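Reducing end xylose-releasing exo-oligoxylanase (Paenibacillus barengoltzii G22, PDB 5YXT) probably hydrolyses xylo-oligosaccharides from their reducing ends, releasing xylose, as a family 8 glycoside hydrolase of xylan breakdown. Local coordinates at residues Q282-A294 / N325-A337. Sequence-based numbering, arbitrary orientation.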
loop_
_atom_site.group_PDB
_atom_site.type_symbol
_atom_site.label_atom_id
_atom_site.label_comp_id
_atom_site.label_asym_id
_atom_site.label_seq_id
_atom_site.Cartn_x
_atom_site.Cartn_y
_atom_site.Cartn_z
ATOM N N GLN C 282 3.467 -15.679 11.024
ATOM C CA GLN C 282 4.735 -14.978 10.831
ATOM C C GLN C 282 4.639 -13.919 9.735
ATOM O O GLN C 282 5.223 -12.838 9.863
ATOM C CB GLN C 282 5.848 -15.985 10.523
ATOM C CG GLN C 282 6.052 -16.983 11.659
ATOM C CD GLN C 282 7.106 -18.019 11.359
ATOM O OE1 GLN C 282 7.469 -18.243 10.203
ATOM N NE2 GLN C 282 7.608 -18.664 12.407
ATOM N N ARG C 283 3.913 -14.205 8.648
ATOM C CA ARG C 283 3.760 -13.200 7.592
ATOM C C ARG C 283 2.996 -11.982 8.091
ATOM O O ARG C 283 3.350 -10.844 7.761
ATOM C CB ARG C 283 3.079 -13.823 6.367
ATOM C CG ARG C 283 3.582 -15.231 6.142
ATOM C CD ARG C 283 3.208 -15.844 4.789
ATOM N NE ARG C 283 3.355 -14.928 3.669
ATOM C CZ ARG C 283 4.479 -14.795 2.998
ATOM N NH1 ARG C 283 5.488 -15.521 3.396
ATOM N NH2 ARG C 283 4.587 -13.981 1.956
ATOM N N GLU C 284 1.969 -12.199 8.912
ATOM C CA GLU C 284 1.242 -11.071 9.478
ATOM C C GLU C 284 2.131 -10.249 10.410
ATOM O O GLU C 284 2.094 -9.014 10.378
ATOM C CB GLU C 284 0.000 -11.563 10.217
ATOM C CG GLU C 284 -1.172 -11.860 9.303
ATOM C CD GLU C 284 -2.429 -11.122 9.725
ATOM O OE1 GLU C 284 -2.381 -9.871 9.820
ATOM O OE2 GLU C 284 -3.464 -11.789 9.957
ATOM N N ALA C 285 2.951 -10.918 11.230
ATOM C CA ALA C 285 3.814 -10.190 12.157
ATOM C C ALA C 285 4.870 -9.378 11.412
ATOM O O ALA C 285 5.136 -8.225 11.767
ATOM C CB ALA C 285 4.476 -11.164 13.140
ATOM N N VAL C 286 5.491 -9.960 10.381
ATOM C CA VAL C 286 6.475 -9.205 9.610
ATOM C C VAL C 286 5.795 -8.042 8.901
ATOM O O VAL C 286 6.345 -6.934 8.814
ATOM C CB VAL C 286 7.215 -10.131 8.627
ATOM C CG1 VAL C 286 7.956 -9.322 7.586
ATOM C CG2 VAL C 286 8.194 -11.044 9.388
ATOM N N GLY C 287 4.571 -8.264 8.417
ATOM C CA GLY C 287 3.797 -7.170 7.853
ATOM C C GLY C 287 3.629 -6.011 8.821
ATOM O O GLY C 287 3.710 -4.846 8.429
ATOM N N LYS C 288 3.409 -6.314 10.103
ATOM C CA LYS C 288 3.213 -5.249 11.081
ATOM C C LYS C 288 4.506 -4.490 11.348
ATOM O O LYS C 288 4.494 -3.258 11.487
ATOM C CB LYS C 288 2.651 -5.821 12.383
ATOM C CG LYS C 288 1.173 -6.177 12.307
ATOM C CD LYS C 288 0.761 -7.082 13.440
ATOM C CE LYS C 288 -0.586 -7.710 13.153
ATOM N NZ LYS C 288 -1.127 -8.309 14.386
ATOM N N ILE C 289 5.627 -5.212 11.454
ATOM C CA ILE C 289 6.911 -4.569 11.720
ATOM C C ILE C 289 7.308 -3.676 10.554
ATOM O O ILE C 289 7.718 -2.526 10.743
ATOM C CB ILE C 289 7.987 -5.629 12.021
ATOM C CG1 ILE C 289 7.571 -6.454 13.246
ATOM C CG2 ILE C 289 9.355 -4.968 12.252
ATOM C CD1 ILE C 289 8.363 -7.743 13.441
ATOM N N GLN C 290 7.169 -4.184 9.323
ATOM C CA GLN C 290 7.551 -3.386 8.163
ATOM C C GLN C 290 6.651 -2.163 8.016
ATOM O O GLN C 290 7.121 -1.088 7.632
ATOM C CB GLN C 290 7.539 -4.253 6.898
ATOM C CG GLN C 290 8.644 -5.331 6.903
ATOM C CD GLN C 290 8.823 -6.047 5.574
ATOM O OE1 GLN C 290 7.869 -6.219 4.808
ATOM N NE2 GLN C 290 10.049 -6.478 5.297
ATOM N N ALA C 291 5.361 -2.301 8.338
ATOM C CA ALA C 291 4.467 -1.145 8.319
ATOM C C ALA C 291 4.894 -0.107 9.346
ATOM O O ALA C 291 4.838 1.102 9.081
ATOM C CB ALA C 291 3.024 -1.579 8.577
ATOM N N PHE C 292 5.321 -0.559 10.529
ATOM C CA PHE C 292 5.757 0.377 11.552
ATOM C C PHE C 292 6.948 1.189 11.079
ATOM O O PHE C 292 7.014 2.401 11.310
ATOM C CB PHE C 292 6.112 -0.367 12.840
ATOM C CG PHE C 292 6.558 0.549 13.956
ATOM C CD1 PHE C 292 5.629 1.262 14.693
ATOM C CD2 PHE C 292 7.906 0.720 14.244
ATOM C CE1 PHE C 292 6.037 2.115 15.713
ATOM C CE2 PHE C 292 8.319 1.573 15.260
ATOM C CZ PHE C 292 7.383 2.265 15.991
ATOM N N PHE C 293 7.910 0.539 10.431
ATOM C CA PHE C 293 9.135 1.212 10.028
ATOM C C PHE C 293 9.037 1.865 8.660
ATOM O O PHE C 293 9.976 2.555 8.254
ATOM C CB PHE C 293 10.304 0.224 10.095
ATOM C CG PHE C 293 10.766 -0.002 11.498
ATOM C CD1 PHE C 293 11.393 1.021 12.189
ATOM C CD2 PHE C 293 10.494 -1.184 12.152
ATOM C CE1 PHE C 293 11.794 0.852 13.495
ATOM C CE2 PHE C 293 10.894 -1.368 13.470
ATOM C CZ PHE C 293 11.541 -0.348 14.138
ATOM N N ALA C 294 7.907 1.704 7.970
ATOM C CA ALA C 294 7.747 2.299 6.646
ATOM C C ALA C 294 7.823 3.820 6.699
ATOM O O ALA C 294 8.452 4.442 5.837
ATOM C CB ALA C 294 6.423 1.852 6.030
ATOM N N ASN C 325 14.982 -5.830 9.053
ATOM C CA ASN C 325 13.688 -5.602 8.430
ATOM C C ASN C 325 13.709 -6.030 6.974
ATOM O O ASN C 325 12.690 -6.495 6.452
ATOM C CB ASN C 325 13.286 -4.135 8.547
ATOM C CG ASN C 325 13.021 -3.719 9.979
ATOM O OD1 ASN C 325 12.646 -4.533 10.820
ATOM N ND2 ASN C 325 13.192 -2.433 10.254
ATOM N N ALA C 326 14.864 -5.903 6.319
ATOM C CA ALA C 326 14.995 -6.397 4.955
ATOM C C ALA C 326 14.963 -7.920 4.911
ATOM O O ALA C 326 14.297 -8.508 4.052
ATOM C CB ALA C 326 16.286 -5.863 4.333
ATOM N N MET C 327 15.696 -8.580 5.812
ATOM C CA MET C 327 15.690 -10.043 5.843
ATOM C C MET C 327 14.290 -10.584 6.104
ATOM O O MET C 327 13.926 -11.651 5.592
ATOM C CB MET C 327 16.677 -10.540 6.902
ATOM C CG MET C 327 16.854 -12.047 6.944
ATOM S SD MET C 327 18.313 -12.429 7.906
ATOM C CE MET C 327 17.935 -14.101 8.474
ATOM N N ALA C 328 13.481 -9.842 6.865
ATOM C CA ALA C 328 12.107 -10.251 7.139
ATOM C C ALA C 328 11.246 -10.331 5.880
ATOM O O ALA C 328 10.222 -11.029 5.890
ATOM C CB ALA C 328 11.475 -9.289 8.133
ATOM N N SER C 329 11.651 -9.671 4.792
ATOM C CA SER C 329 10.877 -9.724 3.552
ATOM C C SER C 329 10.751 -11.137 2.988
ATOM O O SER C 329 9.891 -11.375 2.134
ATOM C CB SER C 329 11.508 -8.796 2.510
ATOM O OG SER C 329 11.239 -7.431 2.820
ATOM N N LEU C 330 11.589 -12.075 3.432
ATOM C CA LEU C 330 11.366 -13.483 3.109
ATOM C C LEU C 330 9.994 -13.969 3.572
ATOM O O LEU C 330 9.479 -14.952 3.037
ATOM C CB LEU C 330 12.466 -14.343 3.735
ATOM C CG LEU C 330 13.854 -14.304 3.083
ATOM C CD1 LEU C 330 14.802 -15.162 3.878
ATOM C CD2 LEU C 330 13.803 -14.779 1.623
ATOM N N ALA C 331 9.380 -13.298 4.542
ATOM C CA ALA C 331 8.035 -13.649 4.991
ATOM C C ALA C 331 6.993 -12.594 4.617
ATOM O O ALA C 331 5.920 -12.545 5.226
ATOM C CB ALA C 331 8.030 -13.883 6.505
ATOM N N ALA C 332 7.274 -11.750 3.626
ATOM C CA ALA C 332 6.380 -10.647 3.300
ATOM C C ALA C 332 6.228 -10.527 1.790
ATOM O O ALA C 332 6.964 -11.138 1.012
ATOM C CB ALA C 332 6.889 -9.325 3.889
ATOM N N ASP C 333 5.268 -9.703 1.384
ATOM C CA ASP C 333 5.041 -9.422 -0.028
ATOM C C ASP C 333 4.355 -8.072 -0.142
ATOM O O ASP C 333 3.701 -7.616 0.796
ATOM C CB ASP C 333 4.192 -10.511 -0.691
ATOM C CG ASP C 333 4.389 -10.565 -2.185
ATOM O OD1 ASP C 333 5.542 -10.779 -2.625
ATOM O OD2 ASP C 333 3.391 -10.391 -2.919
ATOM N N GLY C 334 4.514 -7.435 -1.298
ATOM C CA GLY C 334 3.934 -6.134 -1.510
ATOM C C GLY C 334 4.983 -5.041 -1.550
ATOM O O GLY C 334 6.193 -5.292 -1.459
ATOM N N PRO C 335 4.530 -3.794 -1.688
ATOM C CA PRO C 335 5.483 -2.681 -1.850
ATOM C C PRO C 335 6.319 -2.390 -0.615
ATOM O O PRO C 335 7.463 -1.948 -0.763
ATOM C CB PRO C 335 4.577 -1.495 -2.208
ATOM C CG PRO C 335 3.225 -1.877 -1.670
ATOM C CD PRO C 335 3.135 -3.359 -1.866
ATOM N N GLN C 336 5.797 -2.598 0.600
ATOM C CA GLN C 336 6.620 -2.310 1.769
ATOM C C GLN C 336 7.747 -3.323 1.915
ATOM O O GLN C 336 8.832 -2.971 2.387
ATOM C CB GLN C 336 5.761 -2.264 3.041
ATOM C CG GLN C 336 4.989 -0.944 3.225
ATOM C CD GLN C 336 4.096 -0.932 4.457
ATOM O OE1 GLN C 336 3.732 -1.982 4.996
ATOM N NE2 GLN C 336 3.727 0.265 4.902
ATOM N N ALA C 337 7.513 -4.574 1.514
ATOM C CA ALA C 337 8.577 -5.574 1.548
ATOM C C ALA C 337 9.677 -5.232 0.558
ATOM O O ALA C 337 10.867 -5.363 0.868
ATOM C CB ALA C 337 8.004 -6.958 1.248
HETATM O O HOH W 1 2.876 2.012 7.366
#
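Ala-331 O lies over the centre of one face of the Arg-283 guanidinium, 3.4 Å above its plane, while Leu-330 O sits more distantly at the edge. The side chain is bent about the CG-CD bond (chi3 43°), which folds the guanidinium back over that carbonyl, and the same oxygen receives a CA-H...O contact from Arg-283. At the other end of the contact, the Phe-293 ring has Phe-292 CD2 over one face and Ile-289 CG2 at its edge; Asn-325 ND2 approaches it obliquely, 3.5 Å from Phe-293 CD2, with amide and ring planes 33° apart. Between these two groups Val-286 carries the apolar packing: CG1, anti to the backbone N (chi1 165°), reaches Ala-328 CB at 3.6 Å and also meets Ala-332 CB.

The polar centre is Gln-290, whose extended chain crosses to the turn between helices 318-327 and 335-345. Both N-H groups of NE2 are used, one on Asn-325 O and one on Ser-329 OG, each at 2.9 Å from NE2 and close to the amide plane. Ser-329 OG in turn donates to Ala-337 O. With alanine here, Asn-325 O and Ser-329 OG would probably both lose this donor and a gap would open beside Ala-332 and Ala-337. At the margin, a water links Ala-291 O to Gln-336 NE2, weakly on the glutamine side.

Within the (alpha/alpha)6-barrel fold of family 8, the contact thus illustrates how two acceptors can fix one buried amide in rotation: its bonds join helix 281-294 directly to helix 318-327 at Asn-325 O, and through Ser-329 OG to the first turn of helix 335-345.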